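Local coordinates for proline iminopeptidase-related protein (Thermus thermophilus, PDB 2YYS), which is of unknown function but, as a peptidase S33 family member with an alpha/beta-hydrolase fold, probably acts as a peptidase, at residues A[121-126]-A[267-272]; A[234-239]-A[245-250]. One frame throughout, in Å; residues are numbered along the deposited sequence.

Interaction 1. Residues A[121-126]-A[267-272]; sequences GAILLA and EAFKEA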
ATOM      1  N   GLY A 121     -12.461  -7.444   4.954  1.00 19.45           N
ATOM      2  CA  GLY A 121     -11.524  -8.158   4.104  1.00 19.61           C
ATOM      3  C   GLY A 121     -10.492  -7.230   3.482  1.00 19.67           C
ATOM      4  O   GLY A 121     -10.523  -6.020   3.698  1.00 19.66           O
ATOM      5  N   ALA A 122      -9.571  -7.784   2.702  1.00 19.38           N
ATOM      6  CA  ALA A 122      -8.555  -6.961   2.062  1.00 18.85           C
ATOM      7  C   ALA A 122      -7.932  -7.612   0.848  1.00 18.28           C
ATOM      8  O   ALA A 122      -7.870  -8.836   0.740  1.00 19.15           O
ATOM      9  CB  ALA A 122      -7.461  -6.561   3.064  1.00 18.79           C
ATOM     10  N   ILE A 123      -7.501  -6.765  -0.074  1.00 16.73           N
ATOM     11  CA  ILE A 123      -6.640  -7.156  -1.164  1.00 16.27           C
ATOM     12  C   ILE A 123      -5.334  -6.404  -0.946  1.00 15.89           C
ATOM     13  O   ILE A 123      -5.316  -5.165  -0.892  1.00 15.56           O
ATOM     14  CB  ILE A 123      -7.282  -6.814  -2.530  1.00 16.03           C
ATOM     15  CG1 ILE A 123      -8.603  -7.573  -2.676  1.00 16.48           C
ATOM     16  CG2 ILE A 123      -6.337  -7.183  -3.660  1.00 15.29           C
ATOM     17  CD1 ILE A 123      -9.450  -7.201  -3.904  1.00 16.50           C
ATOM     18  N   LEU A 124      -4.262  -7.168  -0.765  1.00 15.59           N
ATOM     19  CA  LEU A 124      -2.917  -6.645  -0.597  1.00 15.83           C
ATOM     20  C   LEU A 124      -2.161  -6.716  -1.923  1.00 16.11           C
ATOM     21  O   LEU A 124      -1.847  -7.801  -2.428  1.00 16.37           O
ATOM     22  CB  LEU A 124      -2.175  -7.447   0.470  1.00 15.97           C
ATOM     23  CG  LEU A 124      -2.930  -7.756   1.770  1.00 16.54           C
ATOM     24  CD1 LEU A 124      -2.053  -8.581   2.738  1.00 16.44           C
ATOM     25  CD2 LEU A 124      -3.387  -6.486   2.442  1.00 14.86           C
ATOM     26  N   LEU A 125      -1.886  -5.549  -2.492  1.00 16.26           N
ATOM     27  CA  LEU A 125      -1.100  -5.448  -3.706  1.00 15.83           C
ATOM     28  C   LEU A 125       0.341  -5.187  -3.337  1.00 15.43           C
ATOM     29  O   LEU A 125       0.642  -4.206  -2.654  1.00 14.95           O
ATOM     30  CB  LEU A 125      -1.618  -4.312  -4.582  1.00 15.89           C
ATOM     31  CG  LEU A 125      -3.126  -4.275  -4.830  1.00 16.15           C
ATOM     32  CD1 LEU A 125      -3.495  -3.005  -5.576  1.00 17.77           C
ATOM     33  CD2 LEU A 125      -3.588  -5.485  -5.599  1.00 17.05           C
ATOM     34  N   ALA A 126       1.242  -6.037  -3.811  1.00 15.56           N
ATOM     35  CA  ALA A 126       2.667  -5.818  -3.605  1.00 15.86           C
ATOM     36  C   ALA A 126       2.980  -5.484  -2.144  1.00 16.10           C
ATOM     37  O   ALA A 126       3.596  -4.467  -1.842  1.00 15.74           O
ATOM     38  CB  ALA A 126       3.129  -4.699  -4.502  1.00 16.26           C
ATOM     39  N   GLU A 267      -7.631  -9.540 -14.756  1.00 23.96           N
ATOM     40  CA  GLU A 267      -8.121 -10.879 -14.446  1.00 24.28           C
ATOM     41  C   GLU A 267      -7.922 -11.217 -12.954  1.00 23.15           C
ATOM     42  O   GLU A 267      -8.854 -11.666 -12.290  1.00 22.48           O
ATOM     43  CB  GLU A 267      -7.422 -11.909 -15.349  1.00 25.14           C
ATOM     44  CG  GLU A 267      -7.589 -13.370 -14.949  1.00 28.32           C
ATOM     45  CD  GLU A 267      -6.854 -14.322 -15.897  1.00 32.97           C
ATOM     46  OE1 GLU A 267      -5.607 -14.202 -16.061  1.00 34.86           O
ATOM     47  OE2 GLU A 267      -7.529 -15.193 -16.483  1.00 35.71           O
ATOM     48  N   ALA A 268      -6.720 -10.991 -12.432  1.00 22.01           N
ATOM     49  CA  ALA A 268      -6.425 -11.336 -11.041  1.00 21.71           C
ATOM     50  C   ALA A 268      -7.184 -10.437 -10.070  1.00 21.36           C
ATOM     51  O   ALA A 268      -7.667 -10.900  -9.049  1.00 20.89           O
ATOM     52  CB  ALA A 268      -4.935 -11.263 -10.773  1.00 21.86           C
ATOM     53  N   PHE A 269      -7.304  -9.157 -10.396  1.00 21.62           N
ATOM     54  CA  PHE A 269      -7.941  -8.205  -9.491  1.00 22.05           C
ATOM     55  C   PHE A 269      -9.443  -8.467  -9.413  1.00 23.01           C
ATOM     56  O   PHE A 269     -10.016  -8.452  -8.320  1.00 22.22           O
ATOM     57  CB  PHE A 269      -7.647  -6.765  -9.921  1.00 21.88           C
ATOM     58  CG  PHE A 269      -7.983  -5.728  -8.886  1.00 21.24           C
ATOM     59  CD1 PHE A 269      -7.516  -5.837  -7.586  1.00 21.28           C
ATOM     60  CD2 PHE A 269      -8.760  -4.629  -9.221  1.00 22.20           C
ATOM     61  CE1 PHE A 269      -7.820  -4.877  -6.640  1.00 21.48           C
ATOM     62  CE2 PHE A 269      -9.070  -3.664  -8.271  1.00 22.04           C
ATOM     63  CZ  PHE A 269      -8.592  -3.787  -6.983  1.00 20.84           C
ATOM     64  N   LYS A 270     -10.063  -8.745 -10.564  1.00 23.90           N
ATOM     65  CA  LYS A 270     -11.486  -9.075 -10.613  1.00 25.21           C
ATOM     66  C   LYS A 270     -11.787 -10.346  -9.834  1.00 24.91           C
ATOM     67  O   LYS A 270     -12.807 -10.436  -9.167  1.00 25.34           O
ATOM     68  CB  LYS A 270     -11.976  -9.222 -12.057  1.00 25.97           C
ATOM     69  CG  LYS A 270     -12.219  -7.885 -12.773  1.00 29.17           C
ATOM     70  CD  LYS A 270     -12.713  -8.104 -14.209  1.00 34.50           C
ATOM     71  CE  LYS A 270     -13.820  -7.133 -14.593  1.00 37.82           C
ATOM     72  NZ  LYS A 270     -14.160  -7.252 -16.048  1.00 41.01           N
ATOM     73  N   GLU A 271     -10.901 -11.326  -9.916  1.00 24.78           N
ATOM     74  CA  GLU A 271     -11.040 -12.541  -9.128  1.00 24.98           C
ATOM     75  C   GLU A 271     -10.957 -12.201  -7.626  1.00 24.13           C
ATOM     76  O   GLU A 271     -11.777 -12.662  -6.841  1.00 23.87           O
ATOM     77  CB  GLU A 271      -9.962 -13.558  -9.542  1.00 25.59           C
ATOM     78  CG  GLU A 271      -9.862 -14.794  -8.660  1.00 28.47           C
ATOM     79  CD  GLU A 271      -8.774 -15.767  -9.104  1.00 33.52           C
ATOM     80  OE1 GLU A 271      -7.645 -15.325  -9.441  1.00 36.91           O
ATOM     81  OE2 GLU A 271      -9.044 -16.989  -9.104  1.00 37.61           O
ATOM     82  N   ALA A 272      -9.974 -11.386  -7.241  1.00 23.15           N
ATOM     83  CA  ALA A 272      -9.797 -10.978  -5.840  1.00 22.65           C
ATOM     84  C   ALA A 272     -11.033 -10.241  -5.295  1.00 22.34           C
ATOM     85  O   ALA A 272     -11.478 -10.509  -4.184  1.00 21.76           O
ATOM     86  CB  ALA A 272      -8.552 -10.101  -5.690  1.00 22.28           C
TER
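The phenyl group of F269 is the one aromatic ring of the two segments, and it meets the strand obliquely through its CE1 atom. I123 lends it two methyls, CD1 at 3.9 Å and CG2 at 4.0 Å from F269 CE1, while L125 CD2 comes to the same ring atom more loosely, at 4.4 Å. F265, one turn earlier on the helix, meets the ring with its plane only about 20° away from that of F269, and Y49 and L50 touch it from loops. Because CG of F269 stands anti to the backbone N (chi1 -166°), the ring swings toward the strand although its CB does not point there.

The helix backbone approaches most closely at A272, whose CA lies 6.8 Å from that of I123. The short methyl of A272 lets the helix come close, with A272 CB 3.5 Å from I123 CD1. I123 meets it from the strand, its extended side chain carrying CD1 toward the helix. Cutting I123 back to an alanine removes CG1, CG2 and CD1, and would probably leave the F269 ring and the A272 methyl without their partner on the strand.

All four residues are buried and wholly apolar in their side chains; branched aliphatic groups suit a strand face that a helix covers, since they fill the interior without a polar atom to satisfy. I123 and L125 alternate with A122 and L124, which face helix 105-115 instead. Strand and helix axes pass 10.2 Å apart and run almost antiparallel, at 162°. This is the layered packing of the alpha/beta-hydrolase fold, a central strand sandwiched between helices, with helix 262-274 covering one face of the sheet.

Interaction 2. Residues A[234-239]-A[245-250]; sequences PYAEEV and APIRVL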
ATOM      1  N   PRO A 234      10.262 -12.393  -3.934  1.00 17.27           N
ATOM      2  CA  PRO A 234       9.340 -13.444  -3.477  1.00 17.25           C
ATOM      3  C   PRO A 234       8.886 -13.432  -2.010  1.00 17.42           C
ATOM      4  O   PRO A 234       8.218 -14.391  -1.630  1.00 16.61           O
ATOM      5  CB  PRO A 234      10.153 -14.728  -3.724  1.00 17.05           C
ATOM      6  CG  PRO A 234      11.584 -14.317  -3.533  1.00 16.82           C
ATOM      7  CD  PRO A 234      11.662 -12.853  -3.903  1.00 17.14           C
ATOM      8  N   TYR A 235       9.196 -12.411  -1.218  1.00 17.94           N
ATOM      9  CA  TYR A 235       8.767 -12.428   0.181  1.00 18.06           C
ATOM     10  C   TYR A 235       7.246 -12.500   0.341  1.00 18.37           C
ATOM     11  O   TYR A 235       6.761 -13.015   1.341  1.00 18.72           O
ATOM     12  CB  TYR A 235       9.331 -11.242   0.966  1.00 17.83           C
ATOM     13  CG  TYR A 235       9.388 -11.556   2.434  1.00 18.28           C
ATOM     14  CD1 TYR A 235      10.462 -12.242   2.973  1.00 18.92           C
ATOM     15  CD2 TYR A 235       8.334 -11.214   3.276  1.00 18.88           C
ATOM     16  CE1 TYR A 235      10.501 -12.567   4.326  1.00 19.92           C
ATOM     17  CE2 TYR A 235       8.356 -11.528   4.606  1.00 18.21           C
ATOM     18  CZ  TYR A 235       9.438 -12.201   5.138  1.00 19.25           C
ATOM     19  OH  TYR A 235       9.435 -12.511   6.475  1.00 18.84           O
ATOM     20  N   ALA A 236       6.504 -12.009  -0.648  1.00 18.39           N
ATOM     21  CA  ALA A 236       5.050 -12.041  -0.617  1.00 18.88           C
ATOM     22  C   ALA A 236       4.503 -13.469  -0.520  1.00 19.59           C
ATOM     23  O   ALA A 236       3.384 -13.656  -0.072  1.00 19.67           O
ATOM     24  CB  ALA A 236       4.462 -11.319  -1.844  1.00 18.92           C
ATOM     25  N   GLU A 237       5.285 -14.466  -0.937  1.00 20.21           N
ATOM     26  CA  GLU A 237       4.919 -15.871  -0.730  1.00 21.14           C
ATOM     27  C   GLU A 237       4.786 -16.201   0.761  1.00 20.87           C
ATOM     28  O   GLU A 237       3.880 -16.932   1.142  1.00 20.05           O
ATOM     29  CB  GLU A 237       5.960 -16.834  -1.327  1.00 21.70           C
ATOM     30  CG  GLU A 237       6.161 -16.730  -2.832  1.00 24.67           C
ATOM     31  CD  GLU A 237       5.144 -17.516  -3.634  1.00 29.00           C
ATOM     32  OE1 GLU A 237       4.150 -17.996  -3.036  1.00 30.62           O
ATOM     33  OE2 GLU A 237       5.341 -17.642  -4.870  1.00 31.26           O
ATOM     34  N   GLU A 238       5.722 -15.706   1.575  1.00 20.92           N
ATOM     35  CA  GLU A 238       5.661 -15.848   3.037  1.00 21.35           C
ATOM     36  C   GLU A 238       4.393 -15.207   3.598  1.00 21.01           C
ATOM     37  O   GLU A 238       3.721 -15.796   4.446  1.00 21.15           O
ATOM     38  CB  GLU A 238       6.896 -15.229   3.736  1.00 21.60           C
ATOM     39  CG  GLU A 238       8.207 -16.001   3.595  1.00 22.65           C
ATOM     40  CD  GLU A 238       8.159 -17.384   4.221  1.00 24.74           C
ATOM     41  OE1 GLU A 238       7.321 -17.632   5.117  1.00 24.35           O
ATOM     42  OE2 GLU A 238       8.958 -18.243   3.810  1.00 26.78           O
ATOM     43  N   VAL A 239       4.070 -14.010   3.119  1.00 20.53           N
ATOM     44  CA  VAL A 239       2.876 -13.298   3.564  1.00 20.42           C
ATOM     45  C   VAL A 239       1.643 -14.131   3.301  1.00 20.11           C
ATOM     46  O   VAL A 239       0.807 -14.322   4.183  1.00 19.77           O
ATOM     47  CB  VAL A 239       2.723 -11.926   2.860  1.00 20.63           C
ATOM     48  CG1 VAL A 239       1.402 -11.276   3.197  1.00 21.39           C
ATOM     49  CG2 VAL A 239       3.859 -11.004   3.262  1.00 21.15           C
ATOM     50  N   ALA A 245      -3.735 -16.947   2.586  1.00 19.97           N
ATOM     51  CA  ALA A 245      -4.424 -16.195   1.554  1.00 19.99           C
ATOM     52  C   ALA A 245      -3.979 -16.673   0.174  1.00 19.62           C
ATOM     53  O   ALA A 245      -2.802 -16.914  -0.048  1.00 19.33           O
ATOM     54  CB  ALA A 245      -4.084 -14.735   1.707  1.00 20.36           C
ATOM     55  N   PRO A 246      -4.900 -16.792  -0.770  1.00 19.67           N
ATOM     56  CA  PRO A 246      -4.484 -17.013  -2.153  1.00 19.49           C
ATOM     57  C   PRO A 246      -3.529 -15.907  -2.623  1.00 19.33           C
ATOM     58  O   PRO A 246      -3.641 -14.735  -2.233  1.00 18.05           O
ATOM     59  CB  PRO A 246      -5.799 -16.990  -2.929  1.00 19.83           C
ATOM     60  CG  PRO A 246      -6.852 -17.330  -1.899  1.00 20.43           C
ATOM     61  CD  PRO A 246      -6.365 -16.755  -0.619  1.00 19.49           C
ATOM     62  N   ILE A 247      -2.557 -16.309  -3.425  1.00 19.58           N
ATOM     63  CA  ILE A 247      -1.607 -15.387  -4.023  1.00 20.05           C
ATOM     64  C   ILE A 247      -1.639 -15.573  -5.531  1.00 20.64           C
ATOM     65  O   ILE A 247      -1.733 -16.698  -6.015  1.00 20.34           O
ATOM     66  CB  ILE A 247      -0.175 -15.600  -3.466  1.00 20.06           C
ATOM     67  CG1 ILE A 247       0.765 -14.547  -4.049  1.00 19.41           C
ATOM     68  CG2 ILE A 247       0.341 -17.061  -3.707  1.00 20.33           C
ATOM     69  CD1 ILE A 247       2.094 -14.449  -3.355  1.00 20.36           C
ATOM     70  N   ARG A 248      -1.591 -14.457  -6.254  1.00 21.16           N
ATOM     71  CA  ARG A 248      -1.441 -14.450  -7.701  1.00 21.79           C
ATOM     72  C   ARG A 248      -0.202 -13.636  -8.019  1.00 21.22           C
ATOM     73  O   ARG A 248      -0.093 -12.477  -7.620  1.00 21.44           O
ATOM     74  CB  ARG A 248      -2.657 -13.819  -8.381  1.00 22.51           C
ATOM     75  CG  ARG A 248      -3.985 -14.538  -8.119  1.00 25.41           C
ATOM     76  CD  ARG A 248      -4.060 -15.940  -8.708  1.00 28.61           C
ATOM     77  NE  ARG A 248      -5.282 -16.643  -8.300  1.00 30.87           N
ATOM     78  CZ  ARG A 248      -5.373 -17.571  -7.337  1.00 31.49           C
ATOM     79  NH1 ARG A 248      -4.316 -17.937  -6.613  1.00 30.18           N
ATOM     80  NH2 ARG A 248      -6.552 -18.128  -7.085  1.00 32.89           N
ATOM     81  N   VAL A 249       0.727 -14.266  -8.727  1.00 20.70           N
ATOM     82  CA  VAL A 249       2.000 -13.682  -9.123  1.00 20.48           C
ATOM     83  C   VAL A 249       1.948 -13.416 -10.634  1.00 20.60           C
ATOM     84  O   VAL A 249       1.843 -14.345 -11.418  1.00 20.03           O
ATOM     85  CB  VAL A 249       3.163 -14.643  -8.783  1.00 20.15           C
ATOM     86  CG1 VAL A 249       4.501 -13.995  -9.052  1.00 20.70           C
ATOM     87  CG2 VAL A 249       3.082 -15.086  -7.312  1.00 19.69           C
ATOM     88  N   LEU A 250       1.998 -12.151 -11.036  1.00 20.92           N
ATOM     89  CA  LEU A 250       1.847 -11.788 -12.441  1.00 21.28           C
ATOM     90  C   LEU A 250       3.214 -11.791 -13.101  1.00 21.44           C
ATOM     91  O   LEU A 250       4.100 -11.066 -12.669  1.00 20.51           O
ATOM     92  CB  LEU A 250       1.208 -10.400 -12.599  1.00 21.33           C
ATOM     93  CG  LEU A 250      -0.110 -10.140 -11.858  1.00 22.50           C
ATOM     94  CD1 LEU A 250      -0.777  -8.858 -12.348  1.00 23.61           C
ATOM     95  CD2 LEU A 250      -1.060 -11.312 -11.989  1.00 23.36           C
TER
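A236 begins the contact, with both its backbone and its side chain set against I247. The CD1 methyl of I247 sits 3.6 Å from A236 O and 4.2 Å from A236 CB; the small alanine leaves the isoleucine able to reach the backbone of A236. I247 reaches it because its CG1 stands anti to the backbone N (chi1 -176°) and the chain runs on extended.

The two segments belong to a beta-alpha-beta crossover in which helix 236-243 connects the parallel neighbours 221-226 and 247-250. I247 also touches V223 and V225 of the adjoining strand 221-226.

E237 follows, partly exposed, crossing I247 and V249 at about right angles. Its chain bends at chi2 (-83°), which brings the carboxylate over the branched side chains: E237 OE1 lies 4.0 Å from I247 CG2, and E237 OE2 lies 4.2 Å from V249 CG2. These are van der Waals contacts alone; the polar need of OE2 is met by a hydrogen bond with the hydroxyl of Y233, whose side chain V249 touches too.

Interaction 1 belongs to the core, interaction 2 to the partly buried border of the same sheet, where 247-250 is an outermost strand. The chemistry follows: the side chains that meet across interaction 1 are all apolar, whereas interaction 2 mixes aliphatic branches with a carboxylate and a backbone carbonyl. Their helices lie on opposite faces of the sheet. Strand 247-250 belongs to interaction 2, but its other side meets the helix of interaction 1: I247 and V249 look to helix 236-243, R248 and L250 to helix 262-274. There the two interactions touch: E271 OE1 forms a 2.9 Å salt bridge with R248 NE, and the A268 methyl packs on R248 and L250.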